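Long-range contact in tylactone synthase starter module and modules 1 & 2 (Streptomyces fradiae, PDB 2Z5L), which probably reduces the beta-keto group of a polyketide intermediate in tylosin assembly, as a ketoreductase that sets the chirality of the product: residues A276-A281 against E306-C312. Residues are numbered along the deposited sequence; the frame is centred on the assembly and turned at random.
Sequences ARRLAA and ELRGHGC
Arg277 and Glu306 form a salt bridge in which both terminal nitrogens of the guanidinium converge on one carboxylate oxygen. NH1 of Arg277 donates to OE2 of Glu306 at 2.9 Å with an N-H...O angle of 154°, and NH2 of Arg277 gives a more bent bond (140°) to the same OE2 at 3.1 Å. OE2 lies almost in the guanidinium plane, but the carboxylate is turned 56° against it: NH1 arrives on the anti side of the oxygen and NH2 from above the carboxylate plane. The side chain of Arg277, extended from CG to NE, carries the guanidinium to this exposed edge, past Leu307. Methyl CD2 of Leu307 packs at 3.7 Å from CG of Arg277, the two side chains crossing at about a right angle.

Helices 270-281 and 300-308 belong to the Rossmann fold of the ketoreductase domain, on which the short-chain dehydrogenase/reductase family is built, and strand 286-291 connects them in sequence. Leu287 of that strand touches Ala276, Ala280 and Cys312, while Leu289 meets Leu307. Between the segments, CB of Ala280 faces CB of Cys312 at 3.8 Å, an apolar contact on the buried side.

His310 contributes a ring face: CB of Ala281 sits over it, 3.7 Å from the ring centroid, a CH-pi contact displaced toward the ND1-CE1 rim. Several backbone groups are paired within their own helix or turn: the carbonyl of Ala276 accepts from N of Ala280, that of Arg277 from N of Ala281, and that of Leu307 from N of His310 at 3.2 Å. A type I turn from Arg308 to Gly311 closes with N of Gly311 on O of Arg308, and the positive phi of Gly311 leads the chain out of the helix toward Cys312.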
# COMPACT_ATOMS: atom_id res chain seq x y z
N ALA A 276 -13.19 10.79 -16.84
CA ALA A 276 -14.39 10.67 -17.65
C ALA A 276 -14.35 11.51 -18.93
O ALA A 276 -14.56 10.98 -20.02
CB ALA A 276 -15.61 11.03 -16.81
N ARG A 277 -14.06 12.80 -18.82
CA ARG A 277 -13.99 13.64 -20.01
C ARG A 277 -13.01 13.10 -21.05
O ARG A 277 -13.26 13.18 -22.25
CB ARG A 277 -13.60 15.07 -19.64
CG ARG A 277 -14.65 15.83 -18.85
CD ARG A 277 -14.15 17.24 -18.47
NE ARG A 277 -15.08 18.00 -17.66
CZ ARG A 277 -16.11 18.69 -18.15
NH1 ARG A 277 -16.35 18.73 -19.45
NH2 ARG A 277 -16.90 19.37 -17.32
N ARG A 278 -11.89 12.56 -20.59
CA ARG A 278 -10.88 12.02 -21.50
C ARG A 278 -11.33 10.73 -22.19
O ARG A 278 -11.09 10.55 -23.38
CB ARG A 278 -9.58 11.78 -20.74
CG ARG A 278 -8.76 13.06 -20.53
CD ARG A 278 -8.13 13.50 -21.86
NE ARG A 278 -7.16 12.54 -22.40
CZ ARG A 278 -5.90 12.39 -21.99
NH1 ARG A 278 -5.43 13.13 -21.00
NH2 ARG A 278 -5.11 11.51 -22.59
N LEU A 279 -11.97 9.85 -21.42
CA LEU A 279 -12.45 8.59 -21.96
C LEU A 279 -13.58 8.82 -22.95
O LEU A 279 -13.54 8.33 -24.09
CB LEU A 279 -12.91 7.69 -20.81
CG LEU A 279 -11.72 7.33 -19.91
CD1 LEU A 279 -12.10 6.26 -18.90
CD2 LEU A 279 -10.55 6.85 -20.80
N ALA A 280 -14.59 9.57 -22.51
CA ALA A 280 -15.75 9.89 -23.34
C ALA A 280 -15.32 10.56 -24.63
O ALA A 280 -15.91 10.32 -25.70
CB ALA A 280 -16.67 10.81 -22.58
N ALA A 281 -14.29 11.40 -24.53
CA ALA A 281 -13.79 12.11 -25.69
C ALA A 281 -12.92 11.24 -26.58
O ALA A 281 -12.64 11.61 -27.72
CB ALA A 281 -13.01 13.34 -25.25
N GLU A 306 -22.30 17.49 -20.78
CA GLU A 306 -21.12 17.76 -21.61
C GLU A 306 -20.49 16.45 -22.05
O GLU A 306 -19.97 16.38 -23.15
CB GLU A 306 -20.12 18.61 -20.82
CG GLU A 306 -20.75 19.87 -20.27
CD GLU A 306 -19.76 20.80 -19.57
OE1 GLU A 306 -20.24 21.76 -18.93
OE2 GLU A 306 -18.54 20.56 -19.67
N LEU A 307 -20.56 15.43 -21.21
CA LEU A 307 -19.99 14.13 -21.54
C LEU A 307 -20.75 13.43 -22.68
O LEU A 307 -20.15 12.77 -23.52
CB LEU A 307 -19.96 13.22 -20.29
CG LEU A 307 -19.10 13.62 -19.08
CD1 LEU A 307 -19.25 12.61 -17.97
CD2 LEU A 307 -17.64 13.71 -19.50
N ARG A 308 -22.07 13.59 -22.71
CA ARG A 308 -22.88 12.99 -23.77
C ARG A 308 -22.63 13.73 -25.07
O ARG A 308 -22.85 13.19 -26.16
CB ARG A 308 -24.36 13.09 -23.43
CG ARG A 308 -24.71 12.45 -22.14
CD ARG A 308 -26.19 12.64 -21.85
NE ARG A 308 -26.50 11.94 -20.60
CZ ARG A 308 -26.84 12.53 -19.46
NH1 ARG A 308 -26.92 13.85 -19.40
NH2 ARG A 308 -27.08 11.80 -18.37
N GLY A 309 -22.16 14.97 -24.96
CA GLY A 309 -21.87 15.76 -26.15
C GLY A 309 -20.75 15.14 -26.95
O GLY A 309 -20.58 15.46 -28.13
N HIS A 310 -19.96 14.28 -26.32
CA HIS A 310 -18.85 13.62 -27.00
C HIS A 310 -19.38 12.43 -27.77
O HIS A 310 -18.64 11.79 -28.50
CB HIS A 310 -17.80 13.15 -26.00
CG HIS A 310 -16.96 14.26 -25.45
ND1 HIS A 310 -16.07 14.97 -26.24
CD2 HIS A 310 -16.89 14.81 -24.22
CE1 HIS A 310 -15.50 15.91 -25.51
NE2 HIS A 310 -15.98 15.83 -24.28
N GLY A 311 -20.67 12.14 -27.59
CA GLY A 311 -21.31 11.03 -28.27
C GLY A 311 -21.51 9.87 -27.32
O GLY A 311 -22.34 8.99 -27.55
N CYS A 312 -20.77 9.90 -26.22
CA CYS A 312 -20.82 8.86 -25.20
C CYS A 312 -22.10 8.87 -24.36
O CYS A 312 -22.58 9.93 -23.96
CB CYS A 312 -19.61 9.03 -24.27
SG CYS A 312 -19.43 7.69 -23.11